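PDB 4MO7: transcriptional regulator I2 from Pseudomonas fluorescens A506, which acts as a superantigen associated with Crohn's disease and, as a TetR-family protein, probably also binds DNA as a transcriptional regulator. Local coordinates for residues V80-I85 with A141-L146; Q115-G120 with S183-W188. One frame throughout, in Å; residues are numbered along the deposited sequence. Where two conformers were deposited one is given.

Contact 1: residues V80-I85 with A141-L146; sequences VMEETI and AHVLAL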
loop_
_atom_site.group_PDB
_atom_site.type_symbol
_atom_site.label_atom_id
_atom_site.label_comp_id
_atom_site.label_asym_id
_atom_site.label_seq_id
_atom_site.Cartn_x
_atom_site.Cartn_y
_atom_site.Cartn_z
ATOM N N VAL A 80 18.332 -4.020 -16.049
ATOM C CA VAL A 80 17.754 -5.116 -15.216
ATOM C C VAL A 80 16.286 -4.805 -14.988
ATOM O O VAL A 80 15.405 -5.667 -15.128
ATOM C CB VAL A 80 18.489 -5.216 -13.879
ATOM C CG1 VAL A 80 17.764 -6.076 -12.857
ATOM C CG2 VAL A 80 19.909 -5.746 -14.137
ATOM N N MET A 81 15.988 -3.557 -14.651
ATOM C CA MET A 81 14.600 -3.214 -14.370
ATOM C C MET A 81 13.755 -3.236 -15.641
ATOM O O MET A 81 12.602 -3.686 -15.631
ATOM C CB MET A 81 14.531 -1.864 -13.687
ATOM C CG MET A 81 15.243 -1.851 -12.324
ATOM S SD MET A 81 14.751 -0.303 -11.527
ATOM C CE MET A 81 15.798 -0.285 -10.090
ATOM N N GLU A 82 14.308 -2.759 -16.744
ATOM C CA GLU A 82 13.563 -2.799 -18.005
ATOM C C GLU A 82 13.251 -4.236 -18.409
ATOM O O GLU A 82 12.131 -4.562 -18.844
ATOM C CB GLU A 82 14.351 -2.099 -19.114
ATOM C CG GLU A 82 14.348 -0.572 -19.027
ATOM C CD GLU A 82 15.134 0.024 -20.199
ATOM O OE1 GLU A 82 14.964 1.212 -20.498
ATOM O OE2 GLU A 82 15.934 -0.707 -20.819
ATOM N N GLU A 83 14.249 -5.109 -18.294
ATOM C CA GLU A 83 14.025 -6.524 -18.644
ATOM C C GLU A 83 12.894 -7.132 -17.854
ATOM O O GLU A 83 12.098 -7.896 -18.407
ATOM C CB GLU A 83 15.254 -7.388 -18.319
ATOM C CG GLU A 83 16.356 -7.336 -19.321
ATOM C CD GLU A 83 15.869 -7.689 -20.701
ATOM O OE1 GLU A 83 15.515 -8.872 -20.934
ATOM O OE2 GLU A 83 15.820 -6.767 -21.544
ATOM N N THR A 84 12.835 -6.843 -16.558
ATOM C CA THR A 84 11.773 -7.411 -15.718
ATOM C C THR A 84 10.412 -6.948 -16.142
ATOM O O THR A 84 9.454 -7.741 -16.156
ATOM C CB THR A 84 11.929 -7.018 -14.230
ATOM O OG1 THR A 84 13.270 -7.281 -13.826
ATOM C CG2 THR A 84 10.953 -7.825 -13.342
ATOM N N ILE A 85 10.289 -5.658 -16.448
ATOM C CA ILE A 85 9.011 -5.167 -16.868
ATOM C C ILE A 85 8.621 -5.665 -18.247
ATOM O O ILE A 85 7.437 -5.988 -18.464
ATOM C CB ILE A 85 8.920 -3.640 -16.818
ATOM C CG1 ILE A 85 9.061 -3.148 -15.367
ATOM C CG2 ILE A 85 7.518 -3.185 -17.256
ATOM C CD1 ILE A 85 9.103 -1.628 -15.291
ATOM N N ALA A 141 13.179 7.324 -16.102
ATOM C CA ALA A 141 12.164 7.764 -17.088
ATOM C C ALA A 141 11.958 6.651 -18.087
ATOM O O ALA A 141 10.838 6.414 -18.538
ATOM C CB ALA A 141 12.603 9.010 -17.772
ATOM N N HIS A 142 13.048 5.947 -18.430
ATOM C CA HIS A 142 12.936 4.769 -19.293
ATOM C C HIS A 142 12.109 3.664 -18.639
ATOM O O HIS A 142 11.245 3.088 -19.293
ATOM C CB HIS A 142 14.310 4.204 -19.661
ATOM C CG HIS A 142 15.020 5.022 -20.690
ATOM N ND1 HIS A 142 14.670 4.989 -22.022
ATOM C CD2 HIS A 142 16.020 5.933 -20.582
ATOM C CE1 HIS A 142 15.445 5.820 -22.698
ATOM N NE2 HIS A 142 16.264 6.416 -21.846
ATOM N N VAL A 143 12.340 3.402 -17.357
ATOM C CA VAL A 143 11.590 2.305 -16.714
ATOM C C VAL A 143 10.131 2.742 -16.597
ATOM O O VAL A 143 9.214 1.939 -16.785
ATOM C CB VAL A 143 12.131 1.951 -15.344
ATOM C CG1 VAL A 143 11.216 0.967 -14.685
ATOM C CG2 VAL A 143 13.560 1.398 -15.500
ATOM N N LEU A 144 9.887 4.014 -16.313
ATOM C CA LEU A 144 8.512 4.489 -16.223
ATOM C C LEU A 144 7.744 4.470 -17.548
ATOM O O LEU A 144 6.533 4.259 -17.558
ATOM C CB LEU A 144 8.444 5.891 -15.568
ATOM C CG LEU A 144 8.783 5.955 -14.064
ATOM C CD1 LEU A 144 8.889 7.435 -13.575
ATOM C CD2 LEU A 144 7.786 5.182 -13.187
ATOM N N ALA A 145 8.425 4.712 -18.653
ATOM C CA ALA A 145 7.835 4.464 -19.960
ATOM C C ALA A 145 7.318 3.050 -20.157
ATOM O O ALA A 145 6.242 2.877 -20.750
ATOM C CB ALA A 145 8.788 4.824 -21.070
ATOM N N LEU A 146 8.064 2.036 -19.690
ATOM C CA LEU A 146 7.583 0.651 -19.767
ATOM C C LEU A 146 6.385 0.444 -18.853
ATOM O O LEU A 146 5.463 -0.324 -19.189
ATOM C CB LEU A 146 8.672 -0.338 -19.363
ATOM C CG LEU A 146 9.854 -0.267 -20.324
ATOM C CD1 LEU A 146 10.884 -1.310 -19.945
ATOM C CD2 LEU A 146 9.385 -0.541 -21.743
HETATM O O HOH W 1 12.631 1.997 -22.268
#
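Met81 opens the contact with its CB, 3.9 Å from Val143 CG2; beyond CB its extended chain packs on Trp132 and Leu135, which Val143 also touches. Glu82 works with both its stem and its head. Its CB and CA lie against Leu146 CD1, CA at 3.6 Å, the two side chains crossing at about a right angle. With CG anti to the carbonyl carbon (chi1 -75°) and the chain straight beyond it, the carboxylate reaches across to His142, where Glu82 OE1 comes within 3.2 Å of His142 CB, the carboxylate and imidazole planes 78° apart. No direct hydrogen bond joins them: a water donates to Glu82 OE1 at 3.0 Å and, weakly, to His142 O, while Arg78 makes a salt bridge to OE1 and Glu138 holds His142 NE2. The backbones belong to helices 73-97 and 137-163 of the all-helical TetR fold; over 80-85 and 141-146 the two axes approach to 9.4 Å and point the same way, 2° apart. One turn on, Ile85 points into the interface: CD1 presses on Val143 CG1 at a tight 3.4 Å, and CG2 rests 3.7 Å from Leu146 CB, with Leu128 of helix 122-130 also touching the Ile85 side chain.

Contact 2: residues Q115-G120 with S183-W188; sequences QSIMGG and SWTTTW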
loop_
_atom_site.group_PDB
_atom_site.type_symbol
_atom_site.label_atom_id
_atom_site.label_comp_id
_atom_site.label_asym_id
_atom_site.label_seq_id
_atom_site.Cartn_x
_atom_site.Cartn_y
_atom_site.Cartn_z
ATOM N N GLN A 115 1.188 -12.593 -9.140
ATOM C CA GLN A 115 2.341 -13.506 -9.239
ATOM C C GLN A 115 3.604 -12.677 -9.201
ATOM O O GLN A 115 4.569 -13.007 -8.506
ATOM C CB GLN A 115 2.267 -14.326 -10.508
ATOM C CG GLN A 115 1.252 -15.471 -10.411
ATOM C CD GLN A 115 1.451 -16.530 -11.489
ATOM O OE1 GLN A 115 2.365 -16.433 -12.314
ATOM N NE2 GLN A 115 0.585 -17.541 -11.492
ATOM N N SER A 116 3.593 -11.549 -9.906
ATOM C CA SER A 116 4.708 -10.604 -9.776
ATOM C C SER A 116 4.899 -10.031 -8.369
ATOM O O SER A 116 6.024 -9.955 -7.880
ATOM C CB SER A 116 4.623 -9.508 -10.855
ATOM O OG SER A 116 3.798 -8.466 -10.414
ATOM N N ILE A 117 3.812 -9.628 -7.717
ATOM C CA ILE A 117 3.860 -9.099 -6.338
ATOM C C ILE A 117 4.466 -10.153 -5.364
ATOM O O ILE A 117 5.198 -9.829 -4.397
ATOM C CB ILE A 117 2.421 -8.642 -5.910
ATOM C CG1 ILE A 117 2.059 -7.272 -6.505
ATOM C CG2 ILE A 117 2.238 -8.572 -4.392
ATOM C CD1 ILE A 117 0.510 -7.024 -6.584
ATOM N N MET A 118 4.162 -11.419 -5.595
ATOM C CA MET A 118 4.592 -12.446 -4.611
ATOM C C MET A 118 5.902 -13.124 -4.980
ATOM O O MET A 118 6.103 -14.287 -4.647
ATOM C CB MET A 118 3.541 -13.542 -4.473
ATOM C CG MET A 118 2.246 -13.067 -3.923
ATOM S SD MET A 118 2.376 -12.475 -2.220
ATOM C CE MET A 118 0.796 -11.672 -2.188
ATOM N N GLY A 119 6.788 -12.432 -5.683
ATOM C CA GLY A 119 8.100 -13.011 -5.933
ATOM C C GLY A 119 8.240 -13.871 -7.176
ATOM O O GLY A 119 9.304 -14.445 -7.431
ATOM N N GLY A 120 7.171 -13.975 -7.958
ATOM C CA GLY A 120 7.325 -14.325 -9.360
ATOM C C GLY A 120 8.055 -13.127 -9.977
ATOM O O GLY A 120 8.281 -12.098 -9.302
ATOM N N SER A 183 -1.375 -4.798 -4.258
ATOM C CA SER A 183 -0.042 -4.545 -3.689
ATOM C C SER A 183 -0.012 -4.875 -2.191
ATOM O O SER A 183 0.957 -5.433 -1.661
ATOM C CB SER A 183 0.345 -3.085 -3.899
ATOM O OG SER A 183 1.631 -2.884 -3.369
ATOM N N TRP A 184 -1.101 -4.546 -1.527
ATOM C CA TRP A 184 -1.197 -4.696 -0.068
ATOM C C TRP A 184 -1.182 -6.149 0.369
ATOM O O TRP A 184 -0.970 -6.418 1.578
ATOM C CB TRP A 184 -2.508 -4.050 0.407
ATOM C CG TRP A 184 -2.733 -3.973 1.872
ATOM C CD1 TRP A 184 -3.645 -4.746 2.640
ATOM C CD2 TRP A 184 -2.060 -3.126 2.814
ATOM N NE1 TRP A 184 -3.552 -4.381 3.971
ATOM C CE2 TRP A 184 -2.610 -3.390 4.097
ATOM C CE3 TRP A 184 -1.095 -2.121 2.695
ATOM C CZ2 TRP A 184 -2.196 -2.696 5.239
ATOM C CZ3 TRP A 184 -0.664 -1.458 3.839
ATOM C CH2 TRP A 184 -1.221 -1.747 5.092
ATOM N N THR A 185 -1.407 -7.065 -0.569
ATOM C CA THR A 185 -1.476 -8.498 -0.247
ATOM C C THR A 185 -0.125 -8.983 0.325
ATOM O O THR A 185 -0.103 -9.989 1.031
ATOM C CB THR A 185 -1.952 -9.440 -1.362
ATOM O OG1 THR A 185 -1.066 -9.408 -2.454
ATOM C CG2 THR A 185 -3.334 -9.075 -1.887
ATOM N N THR A 186 0.970 -8.298 0.015
ATOM C CA THR A 186 2.285 -8.673 0.589
ATOM C C THR A 186 2.282 -8.596 2.118
ATOM O O THR A 186 3.103 -9.269 2.772
ATOM C CB THR A 186 3.437 -7.765 0.102
ATOM O OG1 THR A 186 3.214 -6.422 0.553
ATOM C CG2 THR A 186 3.493 -7.773 -1.414
ATOM N N THR A 187 1.389 -7.781 2.686
ATOM C CA THR A 187 1.409 -7.550 4.135
ATOM C C THR A 187 0.650 -8.646 4.895
ATOM O O THR A 187 0.758 -8.746 6.126
ATOM C CB THR A 187 0.823 -6.169 4.542
ATOM O OG1 THR A 187 -0.602 -6.168 4.359
ATOM C CG2 THR A 187 1.427 -5.048 3.691
ATOM N N TRP A 188 -0.120 -9.465 4.183
ATOM C CA TRP A 188 -0.981 -10.407 4.871
ATOM C C TRP A 188 -1.118 -11.790 4.260
ATOM O O TRP A 188 -1.593 -12.680 4.960
ATOM C CB TRP A 188 -2.376 -9.797 5.095
ATOM C CG TRP A 188 -3.157 -9.527 3.812
ATOM C CD1 TRP A 188 -3.209 -8.345 3.116
ATOM C CD2 TRP A 188 -4.018 -10.442 3.129
ATOM N NE1 TRP A 188 -4.023 -8.499 2.004
ATOM C CE2 TRP A 188 -4.560 -9.763 2.019
ATOM C CE3 TRP A 188 -4.412 -11.769 3.367
ATOM C CZ2 TRP A 188 -5.485 -10.358 1.144
ATOM C CZ3 TRP A 188 -5.305 -12.369 2.483
ATOM C CH2 TRP A 188 -5.827 -11.659 1.374
#
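Ile117 sends its two branches to different parts of 183-188. CG2 meets the methyl of Thr186 closely, 3.3 Å from Thr186 CG2, whereas CD1 lies 3.7 Å from Ser183 N, against the backbone. The Ile117 side chain crosses those of Thr185 and Thr186 at about a right angle, its CG2 also 3.9 Å from Thr185 OG1. Next to it, Met118 brings its terminal methyl over Thr185, with CE 3.6 Å from Thr185 CB; the approach of CE to Thr185 OG1, 2.9 Å, is very short and its detail doubtful. The bend at chi2 (-65°) brings the end of this side chain across Thr185 at roughly a right angle. Further out, Leu182 O holds the Thr185 hydroxyl through a hydrogen bond. Helix 114-117 ends here, Met118 being the first residue to leave helical angles, and the chain turns through Gly119 and Gly120 in the C-terminal domain of this TetR-like protein. Met118 and Thr185 also touch helix 197-208, at Leu197 and Leu200, while Thr185 packs on Phe177 of the second subunit. The Thr185 hydroxyl is spent on Leu182 O and that of Thr186, weakly, on Ser183 O, which leaves methyl contacts to join the segments.

Contacts 1 and 2 interlock along the chain: 115-120 falls between 80-85 and 141-146, and 183-188 follows both. Their centres are about 19 Å apart and their nearest atoms about 6 Å, without touching. Contact 1 joins helix 73-97, which begins within the sequence range of the DNA-binding family, to helix 137-163 of the C-terminal domain; contact 2 stays within that domain. Both are held by carbon-to-carbon packing that includes the stem of Glu82 and the threonine methyls, with no direct hydrogen bond between segments, but contact 1 adds a water bridge whose arm to His142 O is weak. The second subunit reaches 183-188, at Trp184, Thr185 and Trp188, but touches neither segment of contact 1.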